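Local coordinates for hypothetical protein PH1320 (Pyrococcus horikoshii, PDB 2E87) that is of uncharacterised function but binds GDP and is probably a GTPase of the Obg type, related to the nucleolar protein NOG1, at residues 90-101 / 139-150. Residues are numbered along the deposited sequence; the frame is centred on the assembly and turned at random.
Sequences TFHKAMAGIDWA and VLRDIDDRLRYL. With SO4 (sulfate ion), chain B.
Leu-150 fits as a knob into the hole formed by Phe-91, Ala-94, Met-95 and Ile-98 on helix 88-117. Its CD2 lies over one face of the Phe-91 ring, 4.1 Å from the centroid in a CH-pi contact, while CD1 meets CD1 of Ile-98 tip to tip. Beside it, Tyr-149 turns a ring face to Thr-90, whose CG2 stands 3.7 Å from the ring centroid; the ring edge runs along Ala-94 CB. CG anti to the backbone N (chi1 156°) swings the Tyr-149 ring across Thr-90 and directs its OH to Val-86 O, which it hydrogen-bonds. Replacing Tyr-149 by alanine would probably strip Thr-90 CG2 of its ring contact and take this partner from the Val-86 carbonyl. One turn back, the extended Arg-146 passes Gly-97, where a CB would collide with CD, and packs CD 3.6 Å from Ala-94 CA. A water accepts from Arg-146 NE (2.7 Å) and donates to Lys-93 O (3.0 Å). At the break between helices 122-142 and 144-156, Ile-143 puts CD1 on Ala-101 CB, which Val-139 CG1 also touches. Helix 38-67 packs on Ile-98 and Met-95 in this NOG1-type bundle. Apolar shape fit rather than direct polar bonding therefore joins these segments, water mediating at the partly exposed Arg-146.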
loop_
_atom_site.group_PDB
_atom_site.type_symbol
_atom_site.label_atom_id
_atom_site.label_comp_id
_atom_site.label_asym_id
_atom_site.label_seq_id
_atom_site.Cartn_x
_atom_site.Cartn_y
_atom_site.Cartn_z
ATOM N N THR A 90 7.682 -10.979 -5.346
ATOM C CA THR A 90 9.069 -10.561 -5.268
ATOM C C THR A 90 9.365 -9.995 -3.877
ATOM O O THR A 90 10.419 -10.265 -3.292
ATOM C CB THR A 90 9.381 -9.477 -6.325
ATOM O OG1 THR A 90 9.162 -10.021 -7.628
ATOM C CG2 THR A 90 10.822 -9.006 -6.225
ATOM N N PHE A 91 8.428 -9.211 -3.350
ATOM C CA PHE A 91 8.608 -8.616 -2.035
ATOM C C PHE A 91 8.735 -9.693 -0.962
ATOM O O PHE A 91 9.666 -9.670 -0.165
ATOM C CB PHE A 91 7.438 -7.690 -1.703
ATOM C CG PHE A 91 7.777 -6.635 -0.692
ATOM C CD1 PHE A 91 8.451 -5.483 -1.073
ATOM C CD2 PHE A 91 7.454 -6.814 0.651
ATOM C CE1 PHE A 91 8.801 -4.527 -0.135
ATOM C CE2 PHE A 91 7.799 -5.864 1.600
ATOM C CZ PHE A 91 8.476 -4.717 1.211
ATOM N N HIS A 92 7.801 -10.642 -0.950
ATOM C CA HIS A 92 7.823 -11.712 0.038
ATOM C C HIS A 92 9.127 -12.480 0.010
ATOM O O HIS A 92 9.666 -12.824 1.062
ATOM C CB HIS A 92 6.657 -12.688 -0.181
ATOM C CG HIS A 92 5.409 -12.313 0.555
ATOM N ND1 HIS A 92 4.151 -12.677 0.124
ATOM C CD2 HIS A 92 5.226 -11.623 1.707
ATOM C CE1 HIS A 92 3.247 -12.225 0.976
ATOM N NE2 HIS A 92 3.874 -11.583 1.946
ATOM N N LYS A 93 9.627 -12.742 -1.193
ATOM C CA LYS A 93 10.854 -13.491 -1.363
ATOM C C LYS A 93 12.093 -12.737 -0.952
ATOM O O LYS A 93 13.033 -13.326 -0.417
ATOM C CB LYS A 93 10.985 -13.970 -2.805
ATOM C CG LYS A 93 10.057 -15.123 -3.097
ATOM C CD LYS A 93 10.062 -15.527 -4.553
ATOM C CE LYS A 93 9.068 -16.655 -4.756
ATOM N NZ LYS A 93 8.897 -17.007 -6.180
ATOM N N ALA A 94 12.103 -11.438 -1.204
ATOM C CA ALA A 94 13.243 -10.624 -0.826
ATOM C C ALA A 94 13.301 -10.653 0.701
ATOM O O ALA A 94 14.358 -10.909 1.293
ATOM C CB ALA A 94 13.069 -9.204 -1.335
HETATM N N MSE A 95 12.154 -10.423 1.336
HETATM C CA MSE A 95 12.094 -10.439 2.792
HETATM C C MSE A 95 12.542 -11.783 3.322
HETATM O O MSE A 95 13.283 -11.849 4.298
HETATM C CB MSE A 95 10.679 -10.134 3.276
HETATM C CG MSE A 95 10.230 -8.701 3.026
HETATM SE SE MSE A 95 11.290 -7.370 3.976
HETATM C CE MSE A 95 10.484 -7.565 5.736
ATOM N N ALA A 96 12.102 -12.859 2.678
ATOM C CA ALA A 96 12.482 -14.197 3.114
ATOM C C ALA A 96 13.990 -14.406 2.967
ATOM O O ALA A 96 14.588 -15.188 3.688
ATOM C CB ALA A 96 11.712 -15.257 2.323
ATOM N N GLY A 97 14.602 -13.708 2.023
ATOM C CA GLY A 97 16.034 -13.829 1.863
ATOM C C GLY A 97 16.716 -13.218 3.084
ATOM O O GLY A 97 17.754 -13.691 3.535
ATOM N N ILE A 98 16.127 -12.161 3.623
ATOM C CA ILE A 98 16.687 -11.503 4.797
ATOM C C ILE A 98 16.608 -12.453 6.002
ATOM O O ILE A 98 17.595 -12.682 6.688
ATOM C CB ILE A 98 15.940 -10.180 5.075
ATOM C CG1 ILE A 98 16.281 -9.167 3.978
ATOM C CG2 ILE A 98 16.321 -9.630 6.414
ATOM C CD1 ILE A 98 15.735 -7.762 4.224
ATOM N N ASP A 99 15.432 -13.033 6.222
ATOM C CA ASP A 99 15.227 -13.967 7.321
ATOM C C ASP A 99 16.200 -15.138 7.204
ATOM O O ASP A 99 16.767 -15.598 8.199
ATOM C CB ASP A 99 13.777 -14.479 7.312
ATOM C CG ASP A 99 13.556 -15.632 8.281
ATOM O OD1 ASP A 99 13.810 -16.797 7.896
ATOM O OD2 ASP A 99 13.143 -15.374 9.432
ATOM N N TRP A 100 16.388 -15.619 5.982
ATOM C CA TRP A 100 17.300 -16.715 5.747
ATOM C C TRP A 100 18.717 -16.311 6.185
ATOM O O TRP A 100 19.392 -17.060 6.882
ATOM C CB TRP A 100 17.289 -17.091 4.259
ATOM C CG TRP A 100 18.393 -18.039 3.879
ATOM C CD1 TRP A 100 18.417 -19.389 4.068
ATOM C CD2 TRP A 100 19.675 -17.688 3.333
ATOM N NE1 TRP A 100 19.636 -19.902 3.678
ATOM C CE2 TRP A 100 20.427 -18.878 3.228
ATOM C CE3 TRP A 100 20.261 -16.482 2.930
ATOM C CZ2 TRP A 100 21.735 -18.899 2.738
ATOM C CZ3 TRP A 100 21.570 -16.501 2.441
ATOM C CH2 TRP A 100 22.289 -17.705 2.353
ATOM N N ALA A 101 19.157 -15.120 5.788
ATOM C CA ALA A 101 20.497 -14.639 6.122
ATOM C C ALA A 101 20.695 -14.528 7.637
ATOM O O ALA A 101 21.745 -14.910 8.169
ATOM C CB ALA A 101 20.746 -13.288 5.449
ATOM N N VAL A 139 27.329 -14.667 2.702
ATOM C CA VAL A 139 25.891 -14.789 2.920
ATOM C C VAL A 139 25.236 -13.461 2.557
ATOM O O VAL A 139 24.224 -13.436 1.865
ATOM C CB VAL A 139 25.567 -15.162 4.398
ATOM C CG1 VAL A 139 24.076 -15.079 4.663
ATOM C CG2 VAL A 139 26.045 -16.570 4.693
ATOM N N LEU A 140 25.833 -12.351 2.983
ATOM C CA LEU A 140 25.259 -11.035 2.684
ATOM C C LEU A 140 25.304 -10.713 1.197
ATOM O O LEU A 140 24.407 -10.039 0.673
ATOM C CB LEU A 140 25.975 -9.925 3.468
ATOM C CG LEU A 140 25.804 -10.002 4.983
ATOM C CD1 LEU A 140 26.581 -8.871 5.677
ATOM C CD2 LEU A 140 24.303 -9.934 5.291
ATOM N N ARG A 141 26.353 -11.168 0.513
ATOM C CA ARG A 141 26.416 -10.917 -0.917
ATOM C C ARG A 141 25.394 -11.782 -1.627
ATOM O O ARG A 141 24.900 -11.405 -2.677
ATOM C CB ARG A 141 27.829 -11.130 -1.466
ATOM C CG ARG A 141 28.757 -10.035 -0.982
ATOM C CD ARG A 141 30.137 -10.093 -1.577
ATOM N NE ARG A 141 31.016 -9.087 -0.973
ATOM C CZ ARG A 141 32.079 -9.379 -0.223
ATOM N NH1 ARG A 141 32.394 -10.651 0.017
ATOM N NH2 ARG A 141 32.833 -8.403 0.281
ATOM N N ASP A 142 25.034 -12.915 -1.036
ATOM C CA ASP A 142 24.020 -13.759 -1.655
ATOM C C ASP A 142 22.686 -12.992 -1.728
ATOM O O ASP A 142 21.907 -13.188 -2.661
ATOM C CB ASP A 142 23.777 -15.042 -0.849
ATOM C CG ASP A 142 24.936 -16.022 -0.914
ATOM O OD1 ASP A 142 25.716 -15.970 -1.885
ATOM O OD2 ASP A 142 25.047 -16.865 0.008
ATOM N N ILE A 143 22.419 -12.131 -0.740
ATOM C CA ILE A 143 21.163 -11.376 -0.732
ATOM C C ILE A 143 21.275 -9.896 -1.099
ATOM O O ILE A 143 20.292 -9.166 -0.974
ATOM C CB ILE A 143 20.435 -11.450 0.650
ATOM C CG1 ILE A 143 21.254 -10.737 1.715
ATOM C CG2 ILE A 143 20.192 -12.895 1.051
ATOM C CD1 ILE A 143 20.487 -10.502 2.998
ATOM N N ASP A 144 22.448 -9.458 -1.558
ATOM C CA ASP A 144 22.664 -8.046 -1.911
ATOM C C ASP A 144 21.623 -7.520 -2.921
ATOM O O ASP A 144 21.082 -6.414 -2.746
ATOM C CB ASP A 144 24.080 -7.836 -2.483
ATOM C CG ASP A 144 24.489 -6.357 -2.526
ATOM O OD1 ASP A 144 25.032 -5.907 -3.557
ATOM O OD2 ASP A 144 24.283 -5.644 -1.520
ATOM N N ASP A 145 21.366 -8.287 -3.979
ATOM C CA ASP A 145 20.372 -7.861 -4.967
ATOM C C ASP A 145 19.015 -7.689 -4.274
ATOM O O ASP A 145 18.289 -6.732 -4.541
ATOM C CB ASP A 145 20.229 -8.876 -6.110
ATOM C CG ASP A 145 21.329 -8.748 -7.159
ATOM O OD1 ASP A 145 22.045 -7.716 -7.161
ATOM O OD2 ASP A 145 21.459 -9.683 -7.993
ATOM N N ARG A 146 18.666 -8.626 -3.400
ATOM C CA ARG A 146 17.403 -8.517 -2.670
ATOM C C ARG A 146 17.390 -7.255 -1.789
ATOM O O ARG A 146 16.384 -6.569 -1.700
ATOM C CB ARG A 146 17.164 -9.745 -1.789
ATOM C CG ARG A 146 16.790 -11.023 -2.509
ATOM C CD ARG A 146 16.446 -12.077 -1.461
ATOM N NE ARG A 146 16.298 -13.434 -1.974
ATOM C CZ ARG A 146 17.274 -14.134 -2.538
ATOM N NH1 ARG A 146 18.486 -13.610 -2.676
ATOM N NH2 ARG A 146 17.037 -15.368 -2.958
ATOM N N LEU A 147 18.503 -6.942 -1.144
ATOM C CA LEU A 147 18.540 -5.756 -0.299
ATOM C C LEU A 147 18.391 -4.510 -1.163
ATOM O O LEU A 147 17.659 -3.580 -0.827
ATOM C CB LEU A 147 19.851 -5.677 0.467
ATOM C CG LEU A 147 20.129 -6.760 1.507
ATOM C CD1 LEU A 147 21.569 -6.590 1.989
ATOM C CD2 LEU A 147 19.132 -6.674 2.675
ATOM N N ARG A 148 19.089 -4.500 -2.286
ATOM C CA ARG A 148 19.027 -3.367 -3.181
ATOM C C ARG A 148 17.600 -3.189 -3.692
ATOM O O ARG A 148 17.092 -2.077 -3.741
ATOM C CB ARG A 148 20.032 -3.565 -4.306
ATOM C CG ARG A 148 21.446 -3.288 -3.829
ATOM C CD ARG A 148 22.512 -3.797 -4.777
ATOM N NE ARG A 148 23.828 -3.418 -4.279
ATOM C CZ ARG A 148 24.303 -2.180 -4.311
ATOM N NH1 ARG A 148 23.578 -1.198 -4.835
ATOM N NH2 ARG A 148 25.475 -1.913 -3.774
ATOM N N TYR A 149 16.950 -4.289 -4.047
ATOM C CA TYR A 149 15.568 -4.221 -4.501
ATOM C C TYR A 149 14.659 -3.689 -3.377
ATOM O O TYR A 149 13.801 -2.852 -3.628
ATOM C CB TYR A 149 15.075 -5.594 -4.945
ATOM C CG TYR A 149 13.567 -5.753 -4.873
ATOM C CD1 TYR A 149 12.736 -5.234 -5.867
ATOM C CD2 TYR A 149 12.966 -6.406 -3.780
ATOM C CE1 TYR A 149 11.334 -5.359 -5.781
ATOM C CE2 TYR A 149 11.575 -6.533 -3.683
ATOM C CZ TYR A 149 10.765 -6.006 -4.683
ATOM O OH TYR A 149 9.400 -6.111 -4.562
ATOM N N LEU A 150 14.838 -4.172 -2.152
ATOM C CA LEU A 150 13.991 -3.710 -1.049
ATOM C C LEU A 150 14.127 -2.208 -0.825
ATOM O O LEU A 150 13.179 -1.541 -0.420
ATOM C CB LEU A 150 14.330 -4.452 0.250
ATOM C CG LEU A 150 13.784 -5.872 0.297
ATOM C CD1 LEU A 150 14.364 -6.605 1.478
ATOM C CD2 LEU A 150 12.259 -5.835 0.374
HETATM S S SO4 B . 3.140 -11.340 5.715
HETATM O O1 SO4 B . 2.532 -10.601 6.902
HETATM O O2 SO4 B . 4.109 -10.450 4.903
HETATM O O3 SO4 B . 3.933 -12.500 6.335
HETATM O O4 SO4 B . 2.029 -11.756 4.778
HETATM O O HOH W 1 14.818 -15.568 -1.332
#